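Local coordinates for uncharacterized protein (PDB 4O5P) that acts as a phospholipase effector of the type VI secretion system, probably hydrolysing membrane lipids through an alpha/beta-hydrolase catalytic domain, at residues Leu20-Gln34 with Tyr411-Pro424. Sequence-based numbering, arbitrary orientation.
Sequences LTYDSKKLSENILKQ and YAEAFEAGAPLQVP
Asn30, on the N-terminal helix 24-34, reaches the Schellman motif that ends helix 403-416, where Gly418 takes positive phi. The contact lays helix 24-34 against the C-terminal end of helix 403-416, which packs through Ala414 on strands 225-236 and 270-280 of the alpha/beta-hydrolase sheet. Both hydrogens of the Asn30 amide are used. ND2 donates to Phe415 O at 3.1 Å, in the carbonyl plane on a lone pair, and to Ala419 O on a nearly straight bond (171°). With CG anti to the backbone N (chi1 165°), the amide lies flat over the Phe415 ring, planes 15° apart, and ND2 sits above the ring centre. Phe415 O also accepts from Gly418 N, so the buried turn is gripped from within and across. Further along, Gln34 turns its OE1 to Arg437.

Apolar packing extends the contact. Lys26 lays its CG 3.6 Å from Phe415 CE2, and Leu27 CD2 touches both Phe415 CZ and Val423 CG1. Val423 CG2 makes a CH-pi contact over one face of the Tyr22 ring, whose edge meets Pro424 CG at 3.8 Å from CE2. Leu20 CG rests over the Tyr411 ring.

Two waters bridge the segments: one donates to Leu20 O and, weakly, to Tyr411 OH; the other gives its hydrogens to Asn30 OD1 at 2.6 Å and Leu421 O at 3.0 Å.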
# COMPACT_ATOMS: atom_id res chain seq x y z
N LEU A 20 -14.86 -2.31 21.19
CA LEU A 20 -15.86 -1.30 20.84
C LEU A 20 -16.87 -0.97 21.97
O LEU A 20 -17.72 -0.08 21.82
CB LEU A 20 -16.58 -1.66 19.54
CG LEU A 20 -15.90 -1.06 18.31
CD1 LEU A 20 -14.61 -1.80 17.95
CD2 LEU A 20 -16.83 -1.01 17.11
N THR A 21 -16.75 -1.66 23.10
CA THR A 21 -17.57 -1.35 24.27
C THR A 21 -17.13 -0.01 24.85
O THR A 21 -15.98 0.40 24.68
CB THR A 21 -17.41 -2.43 25.33
OG1 THR A 21 -16.01 -2.66 25.56
CG2 THR A 21 -18.04 -3.74 24.85
N TYR A 22 -18.02 0.68 25.55
CA TYR A 22 -17.64 1.99 26.07
C TYR A 22 -18.22 2.37 27.42
O TYR A 22 -19.25 1.84 27.84
CB TYR A 22 -17.98 3.10 25.07
CG TYR A 22 -19.41 3.10 24.59
CD1 TYR A 22 -20.40 3.80 25.29
CD2 TYR A 22 -19.76 2.43 23.44
CE1 TYR A 22 -21.71 3.80 24.84
CE2 TYR A 22 -21.07 2.44 22.98
CZ TYR A 22 -22.03 3.12 23.68
OH TYR A 22 -23.32 3.10 23.20
N ASP A 23 -17.54 3.30 28.07
CA ASP A 23 -17.94 3.87 29.34
C ASP A 23 -18.28 5.34 29.09
O ASP A 23 -17.75 5.93 28.15
CB ASP A 23 -16.76 3.80 30.31
CG ASP A 23 -17.15 3.25 31.65
OD1 ASP A 23 -18.25 3.59 32.13
OD2 ASP A 23 -16.36 2.47 32.23
N SER A 24 -19.13 5.94 29.92
CA SER A 24 -19.42 7.37 29.76
C SER A 24 -18.16 8.18 30.02
O SER A 24 -17.99 9.28 29.48
CB SER A 24 -20.58 7.82 30.66
OG SER A 24 -20.18 7.87 32.02
N LYS A 25 -17.26 7.62 30.83
CA LYS A 25 -15.94 8.21 31.04
C LYS A 25 -15.10 8.11 29.77
O LYS A 25 -14.44 9.08 29.39
CB LYS A 25 -15.22 7.54 32.22
CG LYS A 25 -13.84 8.11 32.50
CD LYS A 25 -13.20 7.47 33.73
CE LYS A 25 -11.94 8.22 34.15
NZ LYS A 25 -12.24 9.60 34.62
N LYS A 26 -15.11 6.95 29.13
CA LYS A 26 -14.33 6.75 27.90
C LYS A 26 -14.71 7.78 26.84
O LYS A 26 -13.85 8.43 26.21
CB LYS A 26 -14.54 5.32 27.35
CG LYS A 26 -14.32 5.22 25.83
CD LYS A 26 -14.58 3.82 25.27
CE LYS A 26 -13.41 2.88 25.54
NZ LYS A 26 -13.47 1.63 24.69
N LEU A 27 -16.02 7.95 26.67
CA LEU A 27 -16.57 8.86 25.69
C LEU A 27 -16.23 10.29 26.10
O LEU A 27 -15.84 11.12 25.26
CB LEU A 27 -18.09 8.69 25.59
CG LEU A 27 -18.66 7.27 25.45
CD1 LEU A 27 -20.18 7.29 25.32
CD2 LEU A 27 -18.05 6.55 24.26
N SER A 28 -16.37 10.55 27.41
CA SER A 28 -16.06 11.86 27.96
C SER A 28 -14.64 12.25 27.60
O SER A 28 -14.40 13.36 27.16
CB SER A 28 -16.23 11.88 29.49
OG SER A 28 -17.60 11.94 29.84
N GLU A 29 -13.70 11.31 27.74
CA GLU A 29 -12.29 11.60 27.49
C GLU A 29 -11.97 11.80 26.02
O GLU A 29 -11.13 12.65 25.67
CB GLU A 29 -11.42 10.48 28.05
CG GLU A 29 -11.49 10.37 29.56
CD GLU A 29 -10.55 9.32 30.08
OE1 GLU A 29 -9.55 9.03 29.39
OE2 GLU A 29 -10.81 8.78 31.18
N ASN A 30 -12.59 11.01 25.16
CA ASN A 30 -12.36 11.22 23.72
C ASN A 30 -12.82 12.63 23.32
O ASN A 30 -12.08 13.41 22.66
CB ASN A 30 -13.04 10.10 22.93
CG ASN A 30 -13.17 10.40 21.45
OD1 ASN A 30 -14.21 10.88 21.00
ND2 ASN A 30 -12.13 10.06 20.66
N ILE A 31 -14.01 12.99 23.80
CA ILE A 31 -14.55 14.33 23.60
C ILE A 31 -13.56 15.36 24.13
O ILE A 31 -13.22 16.32 23.44
CB ILE A 31 -15.93 14.49 24.26
CG1 ILE A 31 -16.98 13.75 23.44
CG2 ILE A 31 -16.31 15.97 24.41
CD1 ILE A 31 -18.15 13.22 24.24
N LEU A 32 -13.08 15.14 25.36
CA LEU A 32 -12.19 16.07 26.05
C LEU A 32 -10.94 16.36 25.23
O LEU A 32 -10.49 17.52 25.15
CB LEU A 32 -11.79 15.55 27.44
CG LEU A 32 -12.81 15.42 28.60
CD1 LEU A 32 -12.16 15.65 29.96
CD2 LEU A 32 -14.05 16.30 28.43
N LYS A 33 -10.37 15.32 24.63
CA LYS A 33 -9.23 15.48 23.73
C LYS A 33 -9.59 16.32 22.51
O LYS A 33 -8.82 17.19 22.10
CB LYS A 33 -8.68 14.11 23.29
CG LYS A 33 -7.61 13.59 24.21
CD LYS A 33 -7.06 12.25 23.76
CE LYS A 33 -6.52 11.50 24.96
NZ LYS A 33 -5.52 10.45 24.59
N GLN A 34 -10.75 16.06 21.93
CA GLN A 34 -11.18 16.86 20.78
C GLN A 34 -11.34 18.35 21.10
O GLN A 34 -11.13 19.20 20.24
CB GLN A 34 -12.46 16.30 20.20
CG GLN A 34 -12.24 14.95 19.53
CD GLN A 34 -13.51 14.16 19.46
OE1 GLN A 34 -14.60 14.70 19.65
NE2 GLN A 34 -13.39 12.86 19.20
N TYR A 411 -9.06 0.91 15.61
CA TYR A 411 -10.13 1.76 16.08
C TYR A 411 -9.79 2.24 17.48
O TYR A 411 -9.81 3.45 17.76
CB TYR A 411 -11.45 0.99 16.07
CG TYR A 411 -12.61 1.74 16.66
CD1 TYR A 411 -13.40 2.56 15.87
CD2 TYR A 411 -12.91 1.63 18.01
CE1 TYR A 411 -14.48 3.25 16.42
CE2 TYR A 411 -13.97 2.31 18.56
CZ TYR A 411 -14.75 3.12 17.78
OH TYR A 411 -15.80 3.79 18.37
N ALA A 412 -9.39 1.30 18.34
CA ALA A 412 -9.20 1.63 19.74
C ALA A 412 -8.08 2.64 19.84
O ALA A 412 -8.20 3.65 20.57
CB ALA A 412 -8.89 0.38 20.57
N GLU A 413 -7.02 2.42 19.06
CA GLU A 413 -5.85 3.29 19.13
C GLU A 413 -6.29 4.68 18.73
O GLU A 413 -6.01 5.65 19.44
CB GLU A 413 -4.73 2.80 18.19
CG GLU A 413 -4.14 1.44 18.58
CD GLU A 413 -3.11 1.56 19.68
OE1 GLU A 413 -2.45 0.54 19.98
OE2 GLU A 413 -2.95 2.69 20.23
N ALA A 414 -7.08 4.74 17.66
CA ALA A 414 -7.46 6.03 17.11
C ALA A 414 -8.38 6.70 18.12
O ALA A 414 -8.26 7.90 18.39
CB ALA A 414 -8.15 5.85 15.77
N PHE A 415 -9.25 5.90 18.74
CA PHE A 415 -10.19 6.48 19.68
C PHE A 415 -9.42 7.06 20.87
O PHE A 415 -9.76 8.13 21.40
CB PHE A 415 -11.22 5.44 20.12
CG PHE A 415 -12.47 6.03 20.72
CD1 PHE A 415 -13.55 6.37 19.91
CD2 PHE A 415 -12.56 6.25 22.09
CE1 PHE A 415 -14.70 6.92 20.45
CE2 PHE A 415 -13.71 6.81 22.64
CZ PHE A 415 -14.78 7.15 21.82
N GLU A 416 -8.35 6.37 21.25
CA GLU A 416 -7.56 6.78 22.40
C GLU A 416 -6.87 8.08 22.09
O GLU A 416 -6.60 8.88 22.99
CB GLU A 416 -6.49 5.74 22.73
CG GLU A 416 -6.57 5.11 24.10
CD GLU A 416 -6.77 6.11 25.23
OE1 GLU A 416 -7.93 6.47 25.49
OE2 GLU A 416 -5.77 6.52 25.85
N ALA A 417 -6.56 8.29 20.81
CA ALA A 417 -5.73 9.43 20.44
C ALA A 417 -6.58 10.65 20.12
O ALA A 417 -6.06 11.71 19.76
CB ALA A 417 -4.79 9.07 19.28
N GLY A 418 -7.90 10.50 20.25
CA GLY A 418 -8.80 11.63 20.10
C GLY A 418 -9.54 11.69 18.77
O GLY A 418 -10.13 12.71 18.43
N ALA A 419 -9.54 10.59 18.02
CA ALA A 419 -10.19 10.55 16.70
C ALA A 419 -11.72 10.73 16.74
O ALA A 419 -12.39 10.18 17.61
CB ALA A 419 -9.83 9.26 15.95
N PRO A 420 -12.27 11.50 15.78
CA PRO A 420 -13.72 11.73 15.74
C PRO A 420 -14.43 10.49 15.24
O PRO A 420 -14.84 10.45 14.07
CB PRO A 420 -13.87 12.88 14.73
CG PRO A 420 -12.51 13.50 14.64
CD PRO A 420 -11.57 12.33 14.78
N LEU A 421 -14.56 9.49 16.11
CA LEU A 421 -15.12 8.20 15.71
C LEU A 421 -16.51 7.96 16.30
O LEU A 421 -16.79 8.30 17.46
CB LEU A 421 -14.18 7.06 16.13
CG LEU A 421 -12.93 6.89 15.28
CD1 LEU A 421 -11.96 5.87 15.87
CD2 LEU A 421 -13.35 6.49 13.85
N GLN A 422 -17.40 7.37 15.50
CA GLN A 422 -18.70 6.97 16.02
C GLN A 422 -18.50 5.82 17.01
O GLN A 422 -17.50 5.09 16.94
CB GLN A 422 -19.62 6.53 14.89
CG GLN A 422 -19.76 7.56 13.75
CD GLN A 422 -20.27 6.94 12.47
OE1 GLN A 422 -20.82 5.84 12.48
NE2 GLN A 422 -20.09 7.64 11.35
N VAL A 423 -19.43 5.66 17.95
CA VAL A 423 -19.43 4.48 18.81
C VAL A 423 -20.71 3.71 18.55
O VAL A 423 -21.63 4.24 17.93
CB VAL A 423 -19.36 4.85 20.30
CG1 VAL A 423 -18.18 5.78 20.56
CG2 VAL A 423 -20.67 5.50 20.76
N PRO A 424 -20.76 2.44 18.99
CA PRO A 424 -22.08 1.81 19.05
C PRO A 424 -22.92 2.49 20.13
O PRO A 424 -24.14 2.55 19.97
CB PRO A 424 -21.77 0.36 19.43
CG PRO A 424 -20.36 0.37 19.93
CD PRO A 424 -19.67 1.48 19.21
O HOH W 1 -16.69 2.19 21.26
O HOH W 2 -15.69 10.67 18.86